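Local coordinates for protein probable ss-1,3-N-acetylglucosaminyltransferase (Staphylococcus aureus subsp. aureus N315, PDB 6H21) that is a family 2 glycosyltransferase of the GT-A clan and holds uridine-diphosphate-N-acetylglucosamine in a pocket, with manganese bound, at residues K191-T196 with F245-E250; K176-S181 with L201-F206. All blocks are in the same frame, centred on the assembly; numbering follows the deposited sequence.

Contact 1 (K191-T196 with F245-E250); sequences KTFSKT and FATINE
Ser194 keeps its hydroxyl for its own loop while its CB faces Thr247 of helix 242-256: with OG anti to the backbone N (chi1 179°), it donates to Thr196 O at 2.8 Å, in the carbonyl plane and on a lone pair. Ser194 CB lies 3.0 Å from Thr247 OG1, a tight approach, and Phe193 CE1 comes to 3.3 Å from the same oxygen at a slant to the ring. The two hydroxyls also meet, Ser194 OG to Thr247 OG1 at 3.3 Å, but the angle is too poor for a hydrogen bond. Thr247 OG1 bonds instead back along its own helix, to Gln243 O.

The Phe193 ring lies against helix 242-256. Ala246 CB approaches CE1 of the ring obliquely at 4.0 Å, whereas Glu250 CG meets CZ at the ring edge, 4.2 Å away. Beyond it, Glu250 OE1 sits 4.6 Å from Lys191 NZ, too far for a salt bridge.

The contact thus joins the loop ahead of helix 198-207 to a helix of the TarS-type linker region, near the ligand pocket: the Thr196 side chain is about 8 Å from the bound uridine-diphosphate-N-acetylglucosamine. Both hydroxyls find their hydrogen bonds on their own side, so what passes between loop and helix is van der Waals packing, probably helped by weak attraction between Lys191 and Glu250.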
loop_
_atom_site.group_PDB
_atom_site.type_symbol
_atom_site.label_atom_id
_atom_site.label_comp_id
_atom_site.label_asym_id
_atom_site.label_seq_id
_atom_site.Cartn_x
_atom_site.Cartn_y
_atom_site.Cartn_z
ATOM N N LYS C 191 32.737 20.445 -7.136
ATOM C CA LYS C 191 32.896 19.974 -5.776
ATOM C C LYS C 191 33.605 18.618 -5.813
ATOM O O LYS C 191 33.485 17.864 -6.784
ATOM C CB LYS C 191 31.537 19.894 -5.073
ATOM C CG LYS C 191 30.793 21.221 -4.951
ATOM C CD LYS C 191 31.639 22.372 -4.411
ATOM C CE LYS C 191 30.993 23.733 -4.582
ATOM N NZ LYS C 191 29.620 23.767 -4.021
ATOM N N THR C 192 34.321 18.319 -4.724
ATOM C CA THR C 192 35.321 17.256 -4.687
ATOM C C THR C 192 35.013 16.179 -3.637
ATOM O O THR C 192 35.859 15.307 -3.425
ATOM C CB THR C 192 36.692 17.857 -4.369
ATOM O OG1 THR C 192 36.552 18.653 -3.191
ATOM C CG2 THR C 192 37.230 18.695 -5.507
ATOM N N PHE C 193 33.844 16.241 -2.982
ATOM C CA PHE C 193 33.540 15.377 -1.815
ATOM C C PHE C 193 32.689 14.152 -2.210
ATOM O O PHE C 193 32.481 13.239 -1.390
ATOM C CB PHE C 193 32.870 16.196 -0.703
ATOM C CG PHE C 193 31.588 16.909 -1.073
ATOM C CD1 PHE C 193 30.386 16.220 -1.178
ATOM C CD2 PHE C 193 31.577 18.283 -1.274
ATOM C CE1 PHE C 193 29.215 16.887 -1.506
ATOM C CE2 PHE C 193 30.403 18.946 -1.600
ATOM C CZ PHE C 193 29.229 18.247 -1.722
ATOM N N SER C 194 32.206 14.105 -3.457
ATOM C CA SER C 194 31.363 13.021 -3.906
ATOM C C SER C 194 31.850 12.474 -5.250
ATOM O O SER C 194 32.347 13.223 -6.080
ATOM C CB SER C 194 29.929 13.479 -3.992
ATOM O OG SER C 194 29.094 12.441 -4.457
ATOM N N LYS C 195 31.642 11.169 -5.463
ATOM C CA LYS C 195 32.045 10.478 -6.689
ATOM C C LYS C 195 30.950 10.607 -7.755
ATOM O O LYS C 195 31.227 10.420 -8.943
ATOM C CB LYS C 195 32.329 8.998 -6.407
ATOM N N THR C 196 29.723 10.945 -7.336
ATOM C CA THR C 196 28.579 11.049 -8.247
ATOM C C THR C 196 27.829 12.378 -8.040
ATOM O O THR C 196 27.892 13.019 -6.956
ATOM C CB THR C 196 27.645 9.844 -8.086
ATOM O OG1 THR C 196 27.241 9.744 -6.720
ATOM C CG2 THR C 196 28.301 8.544 -8.492
ATOM N N PHE C 245 23.972 11.930 -1.368
ATOM C CA PHE C 245 22.814 12.735 -0.943
ATOM C C PHE C 245 23.254 14.110 -0.417
ATOM O O PHE C 245 22.461 15.040 -0.465
ATOM C CB PHE C 245 21.906 11.967 0.019
ATOM C CG PHE C 245 21.041 10.953 -0.692
ATOM C CD1 PHE C 245 20.106 11.366 -1.633
ATOM C CD2 PHE C 245 21.195 9.594 -0.471
ATOM C CE1 PHE C 245 19.325 10.450 -2.321
ATOM C CE2 PHE C 245 20.406 8.681 -1.151
ATOM C CZ PHE C 245 19.486 9.107 -2.082
ATOM N N ALA C 246 24.512 14.256 0.018
ATOM C CA ALA C 246 25.078 15.601 0.312
ATOM C C ALA C 246 25.181 16.431 -0.980
ATOM O O ALA C 246 25.004 17.642 -0.952
ATOM C CB ALA C 246 26.422 15.483 0.995
ATOM N N THR C 247 25.466 15.782 -2.113
ATOM C CA THR C 247 25.547 16.459 -3.394
ATOM C C THR C 247 24.146 16.899 -3.842
ATOM O O THR C 247 23.959 18.041 -4.273
ATOM C CB THR C 247 26.260 15.597 -4.439
ATOM O OG1 THR C 247 27.584 15.383 -3.942
ATOM C CG2 THR C 247 26.352 16.265 -5.788
ATOM N N ILE C 248 23.168 16.001 -3.695
ATOM C CA ILE C 248 21.777 16.310 -4.046
ATOM C C ILE C 248 21.300 17.502 -3.201
ATOM O O ILE C 248 20.647 18.406 -3.712
ATOM C CB ILE C 248 20.859 15.082 -3.880
ATOM C CG1 ILE C 248 21.316 13.878 -4.710
ATOM C CG2 ILE C 248 19.411 15.446 -4.171
ATOM C CD1 ILE C 248 21.423 14.146 -6.179
ATOM N N ASN C 249 21.627 17.501 -1.914
ATOM C CA ASN C 249 21.302 18.612 -1.030
ATOM C C ASN C 249 21.797 19.943 -1.635
ATOM O O ASN C 249 21.096 20.922 -1.589
ATOM C CB ASN C 249 21.833 18.389 0.390
ATOM C CG ASN C 249 21.417 19.488 1.341
ATOM O OD1 ASN C 249 22.258 20.194 1.907
ATOM N ND2 ASN C 249 20.123 19.723 1.439
ATOM N N GLU C 250 22.989 19.962 -2.231
ATOM C CA GLU C 250 23.579 21.183 -2.778
ATOM C C GLU C 250 22.833 21.635 -4.038
ATOM O O GLU C 250 22.750 22.830 -4.305
ATOM C CB GLU C 250 25.080 20.994 -3.039
ATOM C CG GLU C 250 25.889 20.748 -1.772
ATOM C CD GLU C 250 25.974 21.914 -0.797
ATOM O OE1 GLU C 250 26.052 23.074 -1.263
ATOM O OE2 GLU C 250 25.971 21.664 0.446
#

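Contact 2 (K176-S181 with L201-F206); sequences KMFKKS and LFTIEF
Phe178, Phe202 and Phe206 form an aromatic cluster that packs helix 198-207 against strand 177-179 of the GT-A sheet, where this strand runs antiparallel to both 105-108 and 134-142. The strand and helix segments cross at 44°, with their axes 11.1 Å apart.

Two T-shaped stacks carry the contact, and Phe178 plays a different part in each. Toward Phe206 it offers its edge: CD2 stands 3.4 Å above the centre of the Phe206 ring, and the planes are 80° apart. Toward Phe202 it offers a face, off-centre, with Phe202 CE1 3.9 Å from Phe178 CE2 and the planes at 82°. Phe202 and Phe206 stand one helical turn apart, and their shared torsion, CG anti to the backbone N, sends both rings out from the helix to meet Phe178, one at its face and the other at its edge. Ile183 of helix 180-185 touches all three phenylalanines.

Two polar atoms lie at ring edges. Thr203 OG1, hydrogen-bonded to Leu172 O, sits close to the Phe178 plane, 4.0 Å from CZ. Where the strand gives way to helix 180-185, Lys179 O lies in the plane of the Phe206 ring, 3.6 Å from CE2.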
loop_
_atom_site.group_PDB
_atom_site.type_symbol
_atom_site.label_atom_id
_atom_site.label_comp_id
_atom_site.label_asym_id
_atom_site.label_seq_id
_atom_site.Cartn_x
_atom_site.Cartn_y
_atom_site.Cartn_z
ATOM N N LYS C 176 29.361 20.595 -22.725
ATOM C CA LYS C 176 28.607 21.737 -23.217
ATOM C C LYS C 176 29.543 22.950 -23.274
ATOM O O LYS C 176 30.647 22.914 -22.723
ATOM C CB LYS C 176 27.451 22.044 -22.257
ATOM C CG LYS C 176 26.381 20.961 -22.144
ATOM C CD LYS C 176 25.363 21.241 -21.070
ATOM C CE LYS C 176 24.174 20.302 -21.104
ATOM N NZ LYS C 176 24.552 18.877 -20.910
ATOM N N MET C 177 29.075 24.041 -23.882
ATOM C CA MET C 177 29.864 25.275 -23.978
ATOM C C MET C 177 29.299 26.310 -22.987
ATOM O O MET C 177 28.177 26.731 -23.100
ATOM C CB MET C 177 29.851 25.810 -25.415
ATOM C CG MET C 177 30.704 27.045 -25.613
ATOM S SD MET C 177 30.886 27.521 -27.351
ATOM C CE MET C 177 31.825 26.131 -27.982
ATOM N N PHE C 178 30.127 26.700 -22.010
ATOM C CA PHE C 178 29.779 27.576 -20.898
ATOM C C PHE C 178 30.534 28.915 -20.998
ATOM O O PHE C 178 31.717 28.920 -21.160
ATOM C CB PHE C 178 30.212 26.944 -19.572
ATOM C CG PHE C 178 29.502 25.688 -19.133
ATOM C CD1 PHE C 178 29.936 24.437 -19.547
ATOM C CD2 PHE C 178 28.451 25.751 -18.236
ATOM C CE1 PHE C 178 29.314 23.285 -19.100
ATOM C CE2 PHE C 178 27.828 24.594 -17.796
ATOM C CZ PHE C 178 28.261 23.364 -18.226
ATOM N N LYS C 179 29.834 30.036 -20.810
ATOM C CA LYS C 179 30.458 31.365 -20.787
ATOM C C LYS C 179 31.305 31.503 -19.515
ATOM O O LYS C 179 30.826 31.320 -18.408
ATOM C CB LYS C 179 29.396 32.467 -20.869
ATOM C CG LYS C 179 29.966 33.880 -20.900
ATOM C CD LYS C 179 28.933 34.942 -21.189
ATOM C CE LYS C 179 28.832 35.249 -22.668
ATOM N NZ LYS C 179 27.810 36.281 -22.943
ATOM N N LYS C 180 32.576 31.853 -19.698
ATOM C CA LYS C 180 33.572 31.797 -18.633
ATOM C C LYS C 180 33.283 32.842 -17.538
ATOM O O LYS C 180 33.544 32.596 -16.354
ATOM C CB LYS C 180 34.973 31.975 -19.231
ATOM C CG LYS C 180 36.116 31.815 -18.234
ATOM C CD LYS C 180 36.252 30.407 -17.691
ATOM C CE LYS C 180 37.059 30.304 -16.413
ATOM N NZ LYS C 180 38.256 31.176 -16.404
ATOM N N SER C 181 32.759 34.009 -17.918
ATOM C CA SER C 181 32.567 35.117 -16.962
ATOM C C SER C 181 31.540 34.730 -15.884
ATOM O O SER C 181 31.635 35.153 -14.730
ATOM C CB SER C 181 32.178 36.383 -17.689
ATOM O OG SER C 181 30.969 36.193 -18.414
ATOM N N LEU C 201 25.595 19.121 -10.271
ATOM C CA LEU C 201 25.623 20.247 -9.372
ATOM C C LEU C 201 26.259 21.459 -10.066
ATOM O O LEU C 201 25.750 22.564 -9.940
ATOM C CB LEU C 201 26.383 19.888 -8.094
ATOM C CG LEU C 201 26.602 21.058 -7.134
ATOM C CD1 LEU C 201 25.287 21.722 -6.770
ATOM C CD2 LEU C 201 27.335 20.605 -5.877
ATOM N N PHE C 202 27.355 21.225 -10.804
ATOM C CA PHE C 202 28.035 22.288 -11.534
ATOM C C PHE C 202 27.081 22.899 -12.571
ATOM O O PHE C 202 26.944 24.103 -12.623
ATOM C CB PHE C 202 29.319 21.778 -12.188
ATOM C CG PHE C 202 30.084 22.835 -12.945
ATOM C CD1 PHE C 202 29.708 23.188 -14.234
ATOM C CD2 PHE C 202 31.153 23.493 -12.359
ATOM C CE1 PHE C 202 30.403 24.162 -14.931
ATOM C CE2 PHE C 202 31.845 24.467 -13.054
ATOM C CZ PHE C 202 31.466 24.809 -14.336
ATOM N N THR C 203 26.415 22.062 -13.378
ATOM C CA THR C 203 25.510 22.557 -14.412
ATOM C C THR C 203 24.326 23.313 -13.790
ATOM O O THR C 203 23.955 24.391 -14.284
ATOM C CB THR C 203 25.036 21.436 -15.341
ATOM O OG1 THR C 203 26.178 20.850 -15.970
ATOM C CG2 THR C 203 24.084 21.931 -16.404
ATOM N N ILE C 204 23.756 22.781 -12.702
ATOM C CA ILE C 204 22.657 23.443 -11.985
ATOM C C ILE C 204 23.117 24.795 -11.421
ATOM O O ILE C 204 22.387 25.780 -11.552
ATOM C CB ILE C 204 22.090 22.535 -10.871
ATOM C CG1 ILE C 204 21.405 21.290 -11.443
ATOM C CG2 ILE C 204 21.192 23.325 -9.918
ATOM C CD1 ILE C 204 19.934 21.441 -11.740
ATOM N N GLU C 205 24.285 24.832 -10.754
ATOM C CA GLU C 205 24.840 26.093 -10.207
ATOM C C GLU C 205 24.966 27.111 -11.348
ATOM O O GLU C 205 24.637 28.295 -11.171
ATOM C CB GLU C 205 26.182 25.880 -9.491
ATOM C CG GLU C 205 26.047 25.217 -8.120
ATOM C CD GLU C 205 27.296 25.070 -7.245
ATOM O OE1 GLU C 205 28.420 25.022 -7.780
ATOM O OE2 GLU C 205 27.135 24.969 -6.005
ATOM N N PHE C 206 25.413 26.644 -12.526
ATOM C CA PHE C 206 25.566 27.512 -13.676
ATOM C C PHE C 206 24.201 28.038 -14.128
ATOM O O PHE C 206 24.047 29.248 -14.362
ATOM C CB PHE C 206 26.251 26.804 -14.843
ATOM C CG PHE C 206 26.673 27.740 -15.941
ATOM C CD1 PHE C 206 25.792 28.099 -16.947
ATOM C CD2 PHE C 206 27.944 28.292 -15.950
ATOM C CE1 PHE C 206 26.186 28.965 -17.955
ATOM C CE2 PHE C 206 28.334 29.166 -16.955
ATOM C CZ PHE C 206 27.454 29.506 -17.953
#

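From the N terminus the chain first passes 176-181, the strand side of contact 2, then the loop 191-196 of contact 1. Helix segment 201-206 closes contact 2 over 19 intervening residues; 245-250 closes contact 1 after 48, a span that includes the unmodelled residues 228-238. The segments alternate, so the two closures cross. Their centres are about 17 Å apart, but helix 198-207 joins them: Leu201 CD2 packs on Lys191 CG and Glu250 CB, each at 3.6 Å, and Lys191 NZ forms a long, weak ion pair with Glu205 OE2. Helix 198-207 thus rests on the central sheet through contact 2 and, through Leu201, on both the pocket-side loop and linker-region helix 242-256.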